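Local coordinates for protein tryptophane-5-halogenase (PDB 5UAO) that probably uses a flavin cofactor to chlorinate a tryptophan of a lanthipeptide at carbon 5 of the indole during NAI-107 biosynthesis, at residues A[29-35]-A[225-231]; A[56-62]-A[194-200]. All blocks are in the same frame, centred on the assembly; numbering follows the deposited sequence.

In the fold
From the N terminus the chain enters strand 31-35, turns through helix 39-51 and returns in strand 56-61, which lies beside 31-35 in the same sheet. Interaction 2 closes the first loop, when 194-200 pairs with the far edge of 56-62. Interaction 1 closes the wider one, bringing 225-231 to the other edge of 29-35, so the second contact is nested inside the first. Four neighbouring parallel strands result, in the order 195-208, 56-61, 31-35, 227-230. The centres of the contacts are about 10 Å apart; V34 joins them through probable backbone hydrogen bonds to A58 and V60, and both reach FAD at their C-terminal ends.

Interaction 1: residues A[29-35]-A[225-231]; sequences IRTVGVI and YDFYVDC. With FAD (flavin-adenine dinucleotide), chain E.
The carboxylate of D226 takes the amides of R30 and T31 where the parallel strand pair begins. D226 OD2 accepts from R30 N at 2.9 Å and from T31 N at 3.1 Å, the two amides reaching that oxygen from opposite faces of the carboxylate plane, on its anti side. OD1 is taken by a salt bridge to R377, which leaves both carboxylate oxygens satisfied. In return D226 N donates to T31 OG1 at 2.9 Å; T31 can offer that oxygen because chi1 of 67° sets it between its own backbone N and carbonyl carbon. The bonds from D226 N and F227 N to T31 O are weak. Beyond this start the ladder is regular: G33 N to F227 O, V229 N to G33 O and I35 N to V229 O are each close to straight, and C231 N closes on I35 O with a more bent N-H angle of 134°. These are the central strands of the Rossmann-type FAD-binding fold, and they end at the cofactor, where C231 O lies 3.2 Å from FAD O4B. On the face of Y225 and Y228, the Y225 ring lies flat over G33, whose CA stands 3.6 Å from the ring centroid in a CH-pi contact. Y228 OH accepts from Y225 N at 3.0 Å, tying the tyrosine pair together. On the other face V229 CG2 touches V32 CG1 and V34 CG2, with L48 and T44 of helix 39-51 against these side chains. D230 turns its carboxylate to T232 OG1 and L239 N.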
loop_
_atom_site.group_PDB
_atom_site.type_symbol
_atom_site.label_atom_id
_atom_site.label_comp_id
_atom_site.label_asym_id
_atom_site.label_seq_id
_atom_site.Cartn_x
_atom_site.Cartn_y
_atom_site.Cartn_z
ATOM N N ILE A 29 -24.240 -13.613 -16.725
ATOM C CA ILE A 29 -24.909 -12.640 -15.849
ATOM C C ILE A 29 -25.402 -11.513 -16.711
ATOM O O ILE A 29 -24.609 -10.655 -17.145
ATOM C CB ILE A 29 -23.962 -12.157 -14.727
ATOM C CG1 ILE A 29 -23.863 -13.295 -13.688
ATOM C CG2 ILE A 29 -24.482 -10.889 -14.071
ATOM C CD1 ILE A 29 -22.694 -13.215 -12.746
ATOM N N ARG A 30 -26.720 -11.472 -16.887
ATOM C CA ARG A 30 -27.351 -10.550 -17.807
ATOM C C ARG A 30 -28.205 -9.475 -17.133
ATOM O O ARG A 30 -28.447 -8.422 -17.716
ATOM C CB ARG A 30 -28.267 -11.347 -18.778
ATOM C CG ARG A 30 -27.513 -12.311 -19.720
ATOM C CD ARG A 30 -28.449 -12.946 -20.755
ATOM N NE ARG A 30 -27.802 -14.063 -21.474
ATOM C CZ ARG A 30 -26.816 -13.943 -22.374
ATOM N NH1 ARG A 30 -26.325 -12.731 -22.701
ATOM N NH2 ARG A 30 -26.316 -15.039 -22.969
ATOM N N THR A 31 -28.766 -9.783 -15.965
ATOM C CA THR A 31 -29.671 -8.864 -15.268
ATOM C C THR A 31 -29.067 -8.577 -13.891
ATOM O O THR A 31 -28.611 -9.482 -13.261
ATOM C CB THR A 31 -31.073 -9.503 -15.065
ATOM O OG1 THR A 31 -31.018 -10.613 -14.147
ATOM C CG2 THR A 31 -31.584 -10.047 -16.425
ATOM N N VAL A 32 -29.160 -7.328 -13.423
ATOM C CA VAL A 32 -28.743 -6.961 -12.069
ATOM C C VAL A 32 -29.891 -6.195 -11.438
ATOM O O VAL A 32 -30.489 -5.312 -12.063
ATOM C CB VAL A 32 -27.476 -6.087 -12.063
ATOM C CG1 VAL A 32 -27.158 -5.636 -10.667
ATOM C CG2 VAL A 32 -26.284 -6.808 -12.694
ATOM N N GLY A 33 -30.225 -6.616 -10.243
ATOM C CA GLY A 33 -31.223 -5.958 -9.362
ATOM C C GLY A 33 -30.503 -5.169 -8.249
ATOM O O GLY A 33 -29.865 -5.739 -7.378
ATOM N N VAL A 34 -30.586 -3.859 -8.328
ATOM C CA VAL A 34 -30.112 -2.964 -7.292
ATOM C C VAL A 34 -31.253 -2.664 -6.298
ATOM O O VAL A 34 -32.308 -2.053 -6.631
ATOM C CB VAL A 34 -29.583 -1.683 -7.922
ATOM C CG1 VAL A 34 -29.229 -0.660 -6.815
ATOM C CG2 VAL A 34 -28.439 -2.038 -8.867
ATOM N N ILE A 35 -31.090 -3.160 -5.082
ATOM C CA ILE A 35 -32.186 -3.139 -4.144
ATOM C C ILE A 35 -32.054 -1.975 -3.201
ATOM O O ILE A 35 -31.252 -2.021 -2.249
ATOM C CB ILE A 35 -32.233 -4.435 -3.334
ATOM C CG1 ILE A 35 -32.142 -5.615 -4.303
ATOM C CG2 ILE A 35 -33.555 -4.479 -2.507
ATOM C CD1 ILE A 35 -33.120 -5.560 -5.497
ATOM N N TYR A 225 -33.140 -11.877 -10.253
ATOM C CA TYR A 225 -32.034 -11.256 -11.033
ATOM C C TYR A 225 -30.835 -12.178 -10.971
ATOM O O TYR A 225 -30.692 -13.013 -10.048
ATOM C CB TYR A 225 -31.638 -9.822 -10.528
ATOM C CG TYR A 225 -32.825 -8.876 -10.461
ATOM C CD1 TYR A 225 -33.369 -8.320 -11.611
ATOM C CD2 TYR A 225 -33.474 -8.644 -9.265
ATOM C CE1 TYR A 225 -34.517 -7.547 -11.565
ATOM C CE2 TYR A 225 -34.603 -7.862 -9.201
ATOM C CZ TYR A 225 -35.094 -7.302 -10.371
ATOM O OH TYR A 225 -36.196 -6.559 -10.239
ATOM N N ASP A 226 -29.924 -12.025 -11.901
ATOM C CA ASP A 226 -28.714 -12.852 -11.883
ATOM C C ASP A 226 -27.750 -12.428 -10.766
ATOM O O ASP A 226 -27.071 -13.244 -10.203
ATOM C CB ASP A 226 -28.001 -12.842 -13.240
ATOM C CG ASP A 226 -28.862 -13.452 -14.384
ATOM O OD1 ASP A 226 -29.558 -14.483 -14.165
ATOM O OD2 ASP A 226 -28.798 -12.898 -15.502
ATOM N N PHE A 227 -27.752 -11.145 -10.433
ATOM C CA PHE A 227 -26.920 -10.616 -9.367
ATOM C C PHE A 227 -27.715 -9.551 -8.623
ATOM O O PHE A 227 -28.447 -8.794 -9.236
ATOM C CB PHE A 227 -25.625 -9.987 -9.925
ATOM C CG PHE A 227 -24.557 -9.772 -8.881
ATOM C CD1 PHE A 227 -23.647 -10.802 -8.556
ATOM C CD2 PHE A 227 -24.471 -8.580 -8.207
ATOM C CE1 PHE A 227 -22.657 -10.620 -7.599
ATOM C CE2 PHE A 227 -23.470 -8.363 -7.254
ATOM C CZ PHE A 227 -22.576 -9.405 -6.926
ATOM N N TYR A 228 -27.508 -9.454 -7.314
ATOM C CA TYR A 228 -28.186 -8.446 -6.495
ATOM C C TYR A 228 -27.181 -7.489 -5.828
ATOM O O TYR A 228 -26.197 -7.946 -5.207
ATOM C CB TYR A 228 -28.975 -9.152 -5.366
ATOM C CG TYR A 228 -29.959 -10.181 -5.888
ATOM C CD1 TYR A 228 -29.527 -11.446 -6.253
ATOM C CD2 TYR A 228 -31.284 -9.858 -6.060
ATOM C CE1 TYR A 228 -30.403 -12.343 -6.785
ATOM C CE2 TYR A 228 -32.180 -10.771 -6.615
ATOM C CZ TYR A 228 -31.763 -11.987 -6.953
ATOM O OH TYR A 228 -32.698 -12.917 -7.498
ATOM N N VAL A 229 -27.501 -6.209 -5.821
ATOM C CA VAL A 229 -26.716 -5.248 -5.023
ATOM C C VAL A 229 -27.595 -4.845 -3.806
ATOM O O VAL A 229 -28.762 -4.443 -3.964
ATOM C CB VAL A 229 -26.275 -4.018 -5.845
ATOM C CG1 VAL A 229 -25.261 -3.199 -5.083
ATOM C CG2 VAL A 229 -25.635 -4.375 -7.187
ATOM N N ASP A 230 -27.073 -5.043 -2.586
ATOM C CA ASP A 230 -27.787 -4.636 -1.415
ATOM C C ASP A 230 -27.501 -3.169 -1.069
ATOM O O ASP A 230 -26.420 -2.819 -0.558
ATOM C CB ASP A 230 -27.461 -5.537 -0.233
ATOM C CG ASP A 230 -28.329 -5.225 0.959
ATOM O OD1 ASP A 230 -28.982 -4.158 0.997
ATOM O OD2 ASP A 230 -28.346 -6.049 1.916
ATOM N N CYS A 231 -28.450 -2.307 -1.429
ATOM C CA CYS A 231 -28.441 -0.885 -1.097
ATOM C C CYS A 231 -29.625 -0.582 -0.161
ATOM O O CYS A 231 -30.248 0.494 -0.240
ATOM C CB CYS A 231 -28.433 -0.025 -2.395
ATOM S SG CYS A 231 -27.060 -0.419 -3.533
HETATM P PA FAD E . -30.630 4.846 2.427
HETATM O O1A FAD E . -30.523 6.309 1.995
HETATM O O2A FAD E . -31.029 4.433 3.857
HETATM O O5B FAD E . -31.512 4.032 1.357
HETATM C C5B FAD E . -32.066 2.748 1.559
HETATM C C4B FAD E . -32.992 2.467 0.390
HETATM O O4B FAD E . -33.286 1.082 0.593
HETATM C C3B FAD E . -34.341 3.214 0.338
HETATM O O3B FAD E . -34.722 3.640 -1.065
HETATM C C2B FAD E . -35.342 2.182 0.866
HETATM O O2B FAD E . -36.739 2.342 0.387
HETATM C C1B FAD E . -34.687 0.891 0.373
HETATM N N9A FAD E . -35.196 -0.291 1.109
HETATM C C8A FAD E . -34.932 -0.621 2.409
HETATM N N7A FAD E . -35.564 -1.789 2.714
HETATM C C5A FAD E . -36.245 -2.173 1.605
HETATM C C6A FAD E . -37.153 -3.270 1.293
HETATM N N6A FAD E . -37.430 -4.211 2.245
HETATM N N1A FAD E . -37.631 -3.332 0.059
HETATM C C2A FAD E . -37.340 -2.428 -0.896
HETATM N N3A FAD E . -36.538 -1.389 -0.659
HETATM C C4A FAD E . -35.984 -1.226 0.557
HETATM N N1 FAD E . -22.048 10.732 3.546
HETATM C C2 FAD E . -21.277 11.674 2.904
HETATM O O2 FAD E . -20.621 11.367 1.857
HETATM N N3 FAD E . -21.204 12.955 3.355
HETATM C C4 FAD E . -21.870 13.395 4.442
HETATM O O4 FAD E . -21.720 14.608 4.791
HETATM C C4X FAD E . -22.731 12.407 5.175
HETATM N N5 FAD E . -23.402 12.708 6.322
HETATM C C5X FAD E . -24.171 11.802 6.973
HETATM C C6 FAD E . -24.829 12.178 8.137
HETATM C C7 FAD E . -25.596 11.275 8.850
HETATM C C7M FAD E . -26.343 11.651 10.096
HETATM C C8 FAD E . -25.769 9.915 8.346
HETATM C C8M FAD E . -26.624 8.942 9.131
HETATM C C9 FAD E . -25.106 9.534 7.191
HETATM C C9A FAD E . -24.284 10.401 6.468
HETATM N N10 FAD E . -23.578 10.003 5.280
HETATM C C10 FAD E . -22.784 11.010 4.645
HETATM C "C1'" FAD E . -23.667 8.677 4.595
HETATM C "C2'" FAD E . -24.639 8.983 3.356
HETATM O "O2'" FAD E . -25.753 9.583 4.005
HETATM C "C3'" FAD E . -25.556 8.064 2.472
HETATM O "O3'" FAD E . -26.660 8.625 1.668
HETATM C "C4'" FAD E . -26.534 7.380 3.381
HETATM O "O4'" FAD E . -26.230 7.655 4.782
HETATM C "C5'" FAD E . -26.596 5.934 2.888
HETATM O "O5'" FAD E . -27.263 5.865 1.661
HETATM P P FAD E . -27.955 4.409 1.380
HETATM O O1P FAD E . -27.017 3.333 1.724
HETATM O O2P FAD E . -28.377 4.555 -0.076
HETATM O O3P FAD E . -29.160 4.129 2.355
#

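Interaction 2: residues A[56-62]-A[194-200]; sequences DVALVES and VRHVDAT. With FAD (flavin-adenine dinucleotide), chain E.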
loop_
_atom_site.group_PDB
_atom_site.type_symbol
_atom_site.label_atom_id
_atom_site.label_comp_id
_atom_site.label_asym_id
_atom_site.label_seq_id
_atom_site.Cartn_x
_atom_site.Cartn_y
_atom_site.Cartn_z
ATOM N N ASP A 56 -29.067 -5.650 -18.238
ATOM C CA ASP A 56 -30.355 -5.141 -17.860
ATOM C C ASP A 56 -30.322 -4.795 -16.356
ATOM O O ASP A 56 -30.205 -5.677 -15.525
ATOM C CB ASP A 56 -31.431 -6.146 -18.187
ATOM C CG ASP A 56 -32.785 -5.638 -17.784
ATOM O OD1 ASP A 56 -33.084 -4.489 -18.139
ATOM O OD2 ASP A 56 -33.514 -6.335 -17.059
ATOM N N VAL A 57 -30.423 -3.515 -16.014
ATOM C CA VAL A 57 -30.231 -3.087 -14.646
ATOM C C VAL A 57 -31.546 -2.517 -14.145
ATOM O O VAL A 57 -32.113 -1.598 -14.738
ATOM C CB VAL A 57 -29.134 -2.023 -14.574
ATOM C CG1 VAL A 57 -29.028 -1.448 -13.165
ATOM C CG2 VAL A 57 -27.791 -2.598 -15.013
ATOM N N ALA A 58 -32.043 -3.064 -13.047
ATOM C CA ALA A 58 -33.322 -2.678 -12.456
ATOM C C ALA A 58 -33.035 -2.123 -11.078
ATOM O O ALA A 58 -32.202 -2.693 -10.370
ATOM C CB ALA A 58 -34.209 -3.906 -12.336
ATOM N N LEU A 59 -33.647 -1.004 -10.714
ATOM C CA LEU A 59 -33.597 -0.492 -9.393
ATOM C C LEU A 59 -34.955 -0.707 -8.704
ATOM O O LEU A 59 -35.962 -0.197 -9.196
ATOM C CB LEU A 59 -33.188 1.008 -9.400
ATOM C CG LEU A 59 -32.844 1.558 -8.002
ATOM C CD1 LEU A 59 -31.721 2.593 -7.991
ATOM C CD2 LEU A 59 -34.071 2.147 -7.306
ATOM N N VAL A 60 -34.938 -1.387 -7.533
ATOM C CA VAL A 60 -36.102 -1.716 -6.711
ATOM C C VAL A 60 -36.120 -0.876 -5.429
ATOM O O VAL A 60 -35.150 -0.832 -4.689
ATOM C CB VAL A 60 -36.106 -3.203 -6.304
ATOM C CG1 VAL A 60 -37.329 -3.587 -5.434
ATOM C CG2 VAL A 60 -35.965 -4.145 -7.518
ATOM N N GLU A 61 -37.191 -0.157 -5.180
ATOM C CA GLU A 61 -37.285 0.632 -3.958
ATOM C C GLU A 61 -38.723 0.796 -3.461
ATOM O O GLU A 61 -39.715 0.770 -4.235
ATOM C CB GLU A 61 -36.661 2.012 -4.111
ATOM C CG GLU A 61 -37.308 2.875 -5.152
ATOM C CD GLU A 61 -36.795 4.297 -5.224
ATOM O OE1 GLU A 61 -36.476 4.917 -4.192
ATOM O OE2 GLU A 61 -36.725 4.821 -6.336
ATOM N N SER A 62 -38.805 0.945 -2.155
ATOM C CA SER A 62 -40.057 0.991 -1.450
ATOM C C SER A 62 -40.414 2.440 -1.259
ATOM O O SER A 62 -39.685 3.179 -0.600
ATOM C CB SER A 62 -39.886 0.312 -0.063
ATOM O OG SER A 62 -41.086 0.341 0.693
ATOM N N VAL A 194 -32.107 2.539 -17.011
ATOM C CA VAL A 194 -32.259 1.757 -15.763
ATOM C C VAL A 194 -33.769 1.521 -15.569
ATOM O O VAL A 194 -34.544 2.498 -15.638
ATOM C CB VAL A 194 -31.650 2.494 -14.545
ATOM C CG1 VAL A 194 -32.011 1.781 -13.258
ATOM C CG2 VAL A 194 -30.127 2.570 -14.651
ATOM N N ARG A 195 -34.203 0.277 -15.345
ATOM C CA ARG A 195 -35.649 0.036 -15.089
ATOM C C ARG A 195 -35.983 0.268 -13.626
ATOM O O ARG A 195 -35.254 -0.146 -12.761
ATOM C CB ARG A 195 -36.009 -1.397 -15.457
ATOM C CG ARG A 195 -35.554 -1.787 -16.852
ATOM C CD ARG A 195 -36.256 -3.052 -17.350
ATOM N NE ARG A 195 -35.779 -4.298 -16.731
ATOM C CZ ARG A 195 -36.363 -4.928 -15.711
ATOM N NH1 ARG A 195 -37.436 -4.426 -15.111
ATOM N NH2 ARG A 195 -35.846 -6.069 -15.270
ATOM N N HIS A 196 -37.093 0.907 -13.346
ATOM C CA HIS A 196 -37.521 1.117 -11.989
ATOM C C HIS A 196 -38.605 0.092 -11.562
ATOM O O HIS A 196 -39.481 -0.195 -12.345
ATOM C CB HIS A 196 -38.036 2.519 -11.840
ATOM C CG HIS A 196 -38.225 2.913 -10.422
ATOM N ND1 HIS A 196 -39.433 2.767 -9.755
ATOM C CD2 HIS A 196 -37.357 3.445 -9.530
ATOM C CE1 HIS A 196 -39.291 3.188 -8.509
ATOM N NE2 HIS A 196 -38.040 3.606 -8.347
ATOM N N VAL A 197 -38.497 -0.469 -10.342
ATOM C CA VAL A 197 -39.508 -1.331 -9.753
ATOM C C VAL A 197 -39.952 -0.766 -8.369
ATOM O O VAL A 197 -39.107 -0.533 -7.489
ATOM C CB VAL A 197 -38.964 -2.755 -9.638
ATOM C CG1 VAL A 197 -39.994 -3.670 -9.012
ATOM C CG2 VAL A 197 -38.584 -3.294 -11.025
ATOM N N ASP A 198 -41.233 -0.472 -8.195
ATOM C CA ASP A 198 -41.720 0.007 -6.920
ATOM C C ASP A 198 -42.184 -1.204 -6.130
ATOM O O ASP A 198 -43.210 -1.813 -6.450
ATOM C CB ASP A 198 -42.815 1.048 -7.099
ATOM C CG ASP A 198 -43.497 1.469 -5.776
ATOM O OD1 ASP A 198 -42.961 1.274 -4.657
ATOM O OD2 ASP A 198 -44.631 2.000 -5.865
ATOM N N ALA A 199 -41.459 -1.540 -5.074
ATOM C CA ALA A 199 -41.808 -2.745 -4.295
ATOM C C ALA A 199 -41.186 -2.683 -2.919
ATOM O O ALA A 199 -40.154 -2.048 -2.716
ATOM C CB ALA A 199 -41.320 -3.980 -5.037
ATOM N N THR A 200 -41.834 -3.324 -1.968
ATOM C CA THR A 200 -41.279 -3.501 -0.658
ATOM C C THR A 200 -40.921 -4.936 -0.521
ATOM O O THR A 200 -41.802 -5.842 -0.610
ATOM C CB THR A 200 -42.264 -3.040 0.439
ATOM O OG1 THR A 200 -42.475 -1.653 0.224
ATOM C CG2 THR A 200 -41.630 -3.209 1.834
HETATM P PA FAD E . -30.630 4.846 2.427
HETATM O O1A FAD E . -30.523 6.309 1.995
HETATM O O2A FAD E . -31.029 4.433 3.857
HETATM O O5B FAD E . -31.512 4.032 1.357
HETATM C C5B FAD E . -32.066 2.748 1.559
HETATM C C4B FAD E . -32.992 2.467 0.390
HETATM O O4B FAD E . -33.286 1.082 0.593
HETATM C C3B FAD E . -34.341 3.214 0.338
HETATM O O3B FAD E . -34.722 3.640 -1.065
HETATM C C2B FAD E . -35.342 2.182 0.866
HETATM O O2B FAD E . -36.739 2.342 0.387
HETATM C C1B FAD E . -34.687 0.891 0.373
HETATM N N9A FAD E . -35.196 -0.291 1.109
HETATM C C8A FAD E . -34.932 -0.621 2.409
HETATM N N7A FAD E . -35.564 -1.789 2.714
HETATM C C5A FAD E . -36.245 -2.173 1.605
HETATM C C6A FAD E . -37.153 -3.270 1.293
HETATM N N6A FAD E . -37.430 -4.211 2.245
HETATM N N1A FAD E . -37.631 -3.332 0.059
HETATM C C2A FAD E . -37.340 -2.428 -0.896
HETATM N N3A FAD E . -36.538 -1.389 -0.659
HETATM C C4A FAD E . -35.984 -1.226 0.557
HETATM N N1 FAD E . -22.048 10.732 3.546
HETATM C C2 FAD E . -21.277 11.674 2.904
HETATM O O2 FAD E . -20.621 11.367 1.857
HETATM N N3 FAD E . -21.204 12.955 3.355
HETATM C C4 FAD E . -21.870 13.395 4.442
HETATM O O4 FAD E . -21.720 14.608 4.791
HETATM C C4X FAD E . -22.731 12.407 5.175
HETATM N N5 FAD E . -23.402 12.708 6.322
HETATM C C5X FAD E . -24.171 11.802 6.973
HETATM C C6 FAD E . -24.829 12.178 8.137
HETATM C C7 FAD E . -25.596 11.275 8.850
HETATM C C7M FAD E . -26.343 11.651 10.096
HETATM C C8 FAD E . -25.769 9.915 8.346
HETATM C C8M FAD E . -26.624 8.942 9.131
HETATM C C9 FAD E . -25.106 9.534 7.191
HETATM C C9A FAD E . -24.284 10.401 6.468
HETATM N N10 FAD E . -23.578 10.003 5.280
HETATM C C10 FAD E . -22.784 11.010 4.645
HETATM C "C1'" FAD E . -23.667 8.677 4.595
HETATM C "C2'" FAD E . -24.639 8.983 3.356
HETATM O "O2'" FAD E . -25.753 9.583 4.005
HETATM C "C3'" FAD E . -25.556 8.064 2.472
HETATM O "O3'" FAD E . -26.660 8.625 1.668
HETATM C "C4'" FAD E . -26.534 7.380 3.381
HETATM O "O4'" FAD E . -26.230 7.655 4.782
HETATM C "C5'" FAD E . -26.596 5.934 2.888
HETATM O "O5'" FAD E . -27.263 5.865 1.661
HETATM P P FAD E . -27.955 4.409 1.380
HETATM O O1P FAD E . -27.017 3.333 1.724
HETATM O O2P FAD E . -28.377 4.555 -0.076
HETATM O O3P FAD E . -29.160 4.129 2.355
#
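Parallel strand pairing joins 56-61 to 195-198 beside the FAD site, within the Rossmann-type sheet of the halogenase. The backbone ladder runs from R195 N on V57 O to A199 N on E61 O, flanked by a salt bridge and a His-carboxylate hydrogen bond. At its start R195, bent at chi3 (-74°), turns its guanidinium side-on to D56, 16° from coplanar with the carboxylate: in this salt bridge R195 NE donates to D56 OD1 and NH2 to OD2, each at 3.0 Å and on the syn lone pair; OD2 takes a second N-H, from NE. A58 CB sits over one guanidinium face. With D56 replaced by an alanine both carboxylate oxygens are gone, and R195 would probably lose its mate here and be freer to turn. V60 CG2 packs on V197 CB on the same sheet face. On the opposite face, that of L59, H196 NE2 donates to the anti lone pair of E61 OE2 at 2.7 Å, nearly in the imidazole plane; Y42 OH also bonds this oxygen. At the cofactor A199 O lies 3.4 Å from FAD C2A, and S62 OG, also bonded to D64 N, shares a very short hydrogen bond of 2.5 Å with T200 OG1.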